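Local coordinates for initiator protein NS1 (Human bocavirus, PDB 4KW3) that probably binds the viral replication origin through this N-terminal nickase domain and nicks one DNA strand to start rolling-circle replication, at residues Y18-P23 / L140-I145; S133-Y138 / G179-N184. One frame throughout, in Å; residues are numbered along the deposited sequence.

Interaction 1 (Y18-P23 / L140-I145); sequences YVFKFP and LILAEI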
loop_
_atom_site.group_PDB
_atom_site.type_symbol
_atom_site.label_atom_id
_atom_site.label_comp_id
_atom_site.label_asym_id
_atom_site.label_seq_id
_atom_site.Cartn_x
_atom_site.Cartn_y
_atom_site.Cartn_z
ATOM N N TYR A 18 10.426 0.124 2.804
ATOM C CA TYR A 18 10.196 1.562 2.635
ATOM C C TYR A 18 8.785 1.966 3.066
ATOM O O TYR A 18 7.846 1.155 3.045
ATOM C CB TYR A 18 10.382 1.976 1.175
ATOM C CG TYR A 18 11.766 1.744 0.601
ATOM C CD1 TYR A 18 12.118 0.518 0.051
ATOM C CD2 TYR A 18 12.706 2.766 0.577
ATOM C CE1 TYR A 18 13.373 0.315 -0.504
ATOM C CE2 TYR A 18 13.955 2.569 0.049
ATOM C CZ TYR A 18 14.291 1.340 -0.493
ATOM O OH TYR A 18 15.564 1.153 -1.017
ATOM N N VAL A 19 8.635 3.236 3.429
ATOM C CA VAL A 19 7.315 3.799 3.633
ATOM C C VAL A 19 7.108 4.976 2.691
ATOM O O VAL A 19 7.858 5.960 2.719
ATOM C CB VAL A 19 7.065 4.256 5.085
ATOM C CG1 VAL A 19 5.661 4.888 5.182
ATOM C CG2 VAL A 19 7.157 3.083 6.017
ATOM N N PHE A 20 6.077 4.854 1.859
ATOM C CA PHE A 20 5.654 5.914 0.964
ATOM C C PHE A 20 4.465 6.635 1.587
ATOM O O PHE A 20 3.523 5.989 2.009
ATOM C CB PHE A 20 5.247 5.329 -0.395
ATOM C CG PHE A 20 4.437 6.277 -1.236
ATOM C CD1 PHE A 20 5.062 7.240 -2.015
ATOM C CD2 PHE A 20 3.046 6.217 -1.236
ATOM C CE1 PHE A 20 4.320 8.124 -2.776
ATOM C CE2 PHE A 20 2.298 7.099 -2.001
ATOM C CZ PHE A 20 2.938 8.050 -2.777
ATOM N N LYS A 21 4.528 7.961 1.674
ATOM C CA LYS A 21 3.411 8.791 2.143
ATOM C C LYS A 21 2.778 9.507 0.953
ATOM O O LYS A 21 3.470 10.216 0.228
ATOM C CB LYS A 21 3.907 9.859 3.114
ATOM C CG LYS A 21 3.634 9.607 4.572
ATOM C CD LYS A 21 3.779 10.909 5.382
ATOM C CE LYS A 21 5.247 11.336 5.570
ATOM N NZ LYS A 21 5.819 10.981 6.910
ATOM N N PHE A 22 1.478 9.336 0.733
ATOM C CA PHE A 22 0.809 10.101 -0.319
ATOM C C PHE A 22 0.905 11.625 -0.035
ATOM O O PHE A 22 0.416 12.119 0.980
ATOM C CB PHE A 22 -0.649 9.655 -0.456
ATOM C CG PHE A 22 -1.294 10.120 -1.719
ATOM C CD1 PHE A 22 -1.873 11.369 -1.795
ATOM C CD2 PHE A 22 -1.303 9.313 -2.841
ATOM C CE1 PHE A 22 -2.450 11.802 -2.971
ATOM C CE2 PHE A 22 -1.883 9.741 -4.016
ATOM C CZ PHE A 22 -2.456 10.989 -4.078
ATOM N N PRO A 23 1.540 12.382 -0.933
ATOM C CA PRO A 23 1.850 13.766 -0.548
ATOM C C PRO A 23 0.679 14.762 -0.658
ATOM O O PRO A 23 0.795 15.780 -1.348
ATOM C CB PRO A 23 2.981 14.148 -1.508
ATOM C CG PRO A 23 2.850 13.193 -2.705
ATOM C CD PRO A 23 1.862 12.102 -2.343
ATOM N N LEU A 140 9.374 7.223 -9.337
ATOM C CA LEU A 140 8.731 6.145 -10.046
ATOM C C LEU A 140 7.305 5.911 -9.515
ATOM O O LEU A 140 6.385 5.641 -10.289
ATOM C CB LEU A 140 9.561 4.877 -9.908
ATOM C CG LEU A 140 10.955 4.904 -10.536
ATOM C CD1 LEU A 140 11.674 3.587 -10.241
ATOM C CD2 LEU A 140 10.854 5.129 -12.015
ATOM N N ILE A 141 7.130 6.002 -8.197
ATOM C CA ILE A 141 5.813 5.796 -7.596
ATOM C C ILE A 141 4.881 6.882 -8.062
ATOM O O ILE A 141 3.751 6.602 -8.458
ATOM C CB ILE A 141 5.845 5.783 -6.062
ATOM C CG1 ILE A 141 6.395 4.448 -5.558
ATOM C CG2 ILE A 141 4.449 6.011 -5.486
ATOM C CD1 ILE A 141 6.727 4.434 -4.066
ATOM N N LEU A 142 5.361 8.123 -8.009
ATOM C CA LEU A 142 4.570 9.275 -8.429
ATOM C C LEU A 142 4.186 9.190 -9.908
ATOM O O LEU A 142 3.062 9.538 -10.278
ATOM C CB LEU A 142 5.300 10.586 -8.126
ATOM C CG LEU A 142 5.440 10.930 -6.635
ATOM C CD1 LEU A 142 6.427 12.093 -6.403
ATOM C CD2 LEU A 142 4.085 11.196 -5.955
ATOM N N ALA A 143 5.110 8.721 -10.745
ATOM C CA ALA A 143 4.835 8.574 -12.176
ATOM C C ALA A 143 3.622 7.661 -12.409
ATOM O O ALA A 143 2.764 7.976 -13.238
ATOM C CB ALA A 143 6.052 8.079 -12.927
ATOM N N GLU A 144 3.558 6.544 -11.678
ATOM C CA GLU A 144 2.434 5.609 -11.774
ATOM C C GLU A 144 1.088 6.190 -11.315
ATOM O O GLU A 144 0.067 6.009 -11.983
ATOM C CB GLU A 144 2.713 4.341 -10.971
ATOM C CG GLU A 144 3.736 3.451 -11.583
ATOM C CD GLU A 144 3.218 2.695 -12.794
ATOM O OE1 GLU A 144 1.989 2.721 -13.048
ATOM O OE2 GLU A 144 4.053 2.077 -13.493
ATOM N N ILE A 145 1.105 6.874 -10.175
ATOM C CA ILE A 145 -0.067 7.544 -9.639
ATOM C C ILE A 145 -0.584 8.613 -10.610
ATOM O O ILE A 145 -1.759 8.629 -10.965
ATOM C CB ILE A 145 0.264 8.219 -8.294
ATOM C CG1 ILE A 145 0.600 7.169 -7.234
ATOM C CG2 ILE A 145 -0.882 9.103 -7.847
ATOM C CD1 ILE A 145 1.083 7.742 -5.918
#
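Phe20 on strand 15-21 meets Ile141 and Ile145 on helix 134-149, a helix-on-sheet contact in the hydrophobic core of the HUH-type nickase fold, where helices pack on a central, mainly antiparallel sheet; helix 134-149 covers the face that Phe20 points to. The short strand and helix segments run 11.0 Å apart at an angle of 43°, a separation bridged by side chains. The dense part surrounds Phe20. With CG anti to the backbone N (chi1 163°), its ring leans across to the helix, and Ile141 CG2 lies over one face, 3.8 Å from the ring centroid, as a CH-pi contact. Ile145 CD1 comes obliquely to Phe20 CZ (3.7 Å), while Leu142 CD2 stands farther off at the ring edge. Met185 of strand 185-191 touches both Phe20 and Ile141, and Ala85 and Leu169 bring two more helices against Ile141 and Leu142. Past the strand end the packing thins: Phe22 and the partly exposed Pro23 each reach one helix residue, and on the strand Val19 turns from the helix toward His115 and His117, predicted metal ligands. At this looser end, Phe22 CE2 lies 4.0 Å from Ile145 CG2, and Pro23 CG is just as far from Leu142 CD2.

Interaction 2 (S133-Y138 / G179-N184); sequences SCAQFY and GVTGGN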
loop_
_atom_site.group_PDB
_atom_site.type_symbol
_atom_site.label_atom_id
_atom_site.label_comp_id
_atom_site.label_asym_id
_atom_site.label_seq_id
_atom_site.Cartn_x
_atom_site.Cartn_y
_atom_site.Cartn_z
ATOM N N SER A 133 18.295 5.333 -2.783
ATOM C CA SER A 133 17.359 5.110 -3.869
ATOM C C SER A 133 15.987 5.661 -3.555
ATOM O O SER A 133 15.102 5.573 -4.390
ATOM C CB SER A 133 17.252 3.638 -4.235
ATOM O OG SER A 133 18.500 3.162 -4.672
ATOM N N CYS A 134 15.815 6.214 -2.356
ATOM C CA CYS A 134 14.537 6.787 -1.960
ATOM C C CYS A 134 13.912 7.770 -2.964
ATOM O O CYS A 134 12.749 7.630 -3.314
ATOM C CB CYS A 134 14.611 7.435 -0.575
ATOM S SG CYS A 134 14.449 6.273 0.779
ATOM N N ALA A 135 14.664 8.770 -3.412
ATOM C CA ALA A 135 14.093 9.773 -4.316
ATOM C C ALA A 135 13.668 9.170 -5.661
ATOM O O ALA A 135 12.587 9.469 -6.186
ATOM C CB ALA A 135 15.060 10.929 -4.521
ATOM N N GLN A 136 14.525 8.316 -6.200
ATOM C CA GLN A 136 14.253 7.626 -7.442
ATOM C C GLN A 136 12.975 6.796 -7.304
ATOM O O GLN A 136 12.094 6.849 -8.164
ATOM C CB GLN A 136 15.449 6.740 -7.790
ATOM C CG GLN A 136 15.318 5.903 -9.036
ATOM C CD GLN A 136 16.385 4.819 -9.130
ATOM O OE1 GLN A 136 17.110 4.553 -8.166
ATOM N NE2 GLN A 136 16.513 4.219 -10.308
ATOM N N PHE A 137 12.884 6.049 -6.206
ATOM C CA PHE A 137 11.746 5.188 -5.925
ATOM C C PHE A 137 10.492 6.051 -5.817
ATOM O O PHE A 137 9.455 5.730 -6.402
ATOM C CB PHE A 137 11.984 4.403 -4.633
ATOM C CG PHE A 137 11.131 3.162 -4.494
ATOM C CD1 PHE A 137 10.125 2.872 -5.415
ATOM C CD2 PHE A 137 11.336 2.284 -3.434
ATOM C CE1 PHE A 137 9.340 1.724 -5.288
ATOM C CE2 PHE A 137 10.550 1.151 -3.291
ATOM C CZ PHE A 137 9.554 0.863 -4.224
ATOM N N TYR A 138 10.607 7.144 -5.069
ATOM C CA TYR A 138 9.541 8.130 -4.909
ATOM C C TYR A 138 9.031 8.627 -6.266
ATOM O O TYR A 138 7.819 8.727 -6.482
ATOM C CB TYR A 138 10.050 9.318 -4.094
ATOM C CG TYR A 138 8.982 10.300 -3.644
ATOM C CD1 TYR A 138 7.796 9.860 -3.059
ATOM C CD2 TYR A 138 9.178 11.674 -3.773
ATOM C CE1 TYR A 138 6.823 10.766 -2.631
ATOM C CE2 TYR A 138 8.223 12.577 -3.358
ATOM C CZ TYR A 138 7.044 12.122 -2.794
ATOM O OH TYR A 138 6.106 13.036 -2.384
ATOM N N GLY A 179 16.208 14.631 -6.246
ATOM C CA GLY A 179 16.584 13.986 -5.003
ATOM C C GLY A 179 15.902 14.460 -3.741
ATOM O O GLY A 179 16.297 14.091 -2.638
ATOM N N VAL A 180 14.850 15.245 -3.892
ATOM C CA VAL A 180 14.057 15.647 -2.743
ATOM C C VAL A 180 12.780 14.806 -2.646
ATOM O O VAL A 180 12.086 14.621 -3.640
ATOM C CB VAL A 180 13.683 17.134 -2.855
ATOM C CG1 VAL A 180 12.831 17.571 -1.669
ATOM C CG2 VAL A 180 14.938 17.963 -2.957
ATOM N N THR A 181 12.473 14.303 -1.449
ATOM C CA THR A 181 11.264 13.499 -1.225
ATOM C C THR A 181 10.290 14.143 -0.250
ATOM O O THR A 181 9.163 13.662 -0.082
ATOM C CB THR A 181 11.583 12.133 -0.619
ATOM O OG1 THR A 181 12.028 12.322 0.732
ATOM C CG2 THR A 181 12.641 11.422 -1.415
ATOM N N GLY A 182 10.743 15.188 0.434
ATOM C CA GLY A 182 9.936 15.850 1.436
ATOM C C GLY A 182 9.616 14.977 2.630
ATOM O O GLY A 182 8.706 15.285 3.384
ATOM N N GLY A 183 10.360 13.890 2.812
ATOM C CA GLY A 183 10.073 12.953 3.886
ATOM C C GLY A 183 8.994 11.925 3.569
ATOM O O GLY A 183 8.640 11.111 4.417
ATOM N N ASN A 184 8.480 11.962 2.343
ATOM C CA ASN A 184 7.387 11.095 1.910
ATOM C C ASN A 184 7.845 9.772 1.329
ATOM O O ASN A 184 7.039 8.979 0.847
ATOM C CB ASN A 184 6.522 11.827 0.897
ATOM C CG ASN A 184 5.999 13.116 1.440
ATOM O OD1 ASN A 184 5.234 13.121 2.397
ATOM N ND2 ASN A 184 6.426 14.221 0.859
#
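A Schellman motif ends helix 160-177, with Gly179 at positive phi as its C-prime residue, and the chain emerging from it packs on the first turn of helix 134-149. Ala135 supplies the first foothold: its CB lies 3.4 Å from Gly179 CA, where the methyl meets bare backbone. One step on, Thr181 CG2 reaches the helix backbone, 3.6 Å from Ala135 CA. Its chi1 of 70° sends this methyl to the helix and leaves OG1 for the turn, where it accepts a bond from Gly183 N (3.1 Å), an ST turn.

Tyr138 provides the broader surface. With CG anti to the backbone N (chi1 -170°), the ring swings out from the helix to lie along the turn and meets it obliquely, with CE2 3.6 Å from Thr181 O and CE1 3.7 Å from Asn184 CB. The amide plane of Asn184 is inclined by 26° to the ring. That amide is held by its own turn: ND2 donates to Thr181 O over 2.9 Å, in the carbonyl plane and on a lone pair, although the oxygen is tilted from the amide plane. Asn184 N gives the same oxygen a second bond, so two donors from one residue close the loop on it. Ala172 and Ala176 of helix 160-177, with Met185 of the following strand, also touch Tyr138. Gly182 and Gly183 supply the two positive-phi central positions of a type I' turn from Thr181 to Asn184, which brings the chain from the helix end into strand 185-191.

Overall arrangement
Helix 134-149 serves both contacts, offering its first turn to the 179-184 loop and later residues to strand 15-21. Interaction 1 belongs to the core and is wholly apolar, built from aromatic and branched aliphatic side chains and a proline. Interaction 2 lies nearer the surface, its centre about 17 Å from that of the chain, against about 10 Å for interaction 1; there small residues and backbone do much of the packing, and the loop adds polar bonds within its turn. The two join directly: Phe20 CE1 lies 3.6 Å from Tyr138 CE1, and Lys21 N probably bonds to Asn184 O (2.8 Å), where strands 15-21 and 185-191 run antiparallel. The loop thus continues the helix-on-sheet packing at the helix start.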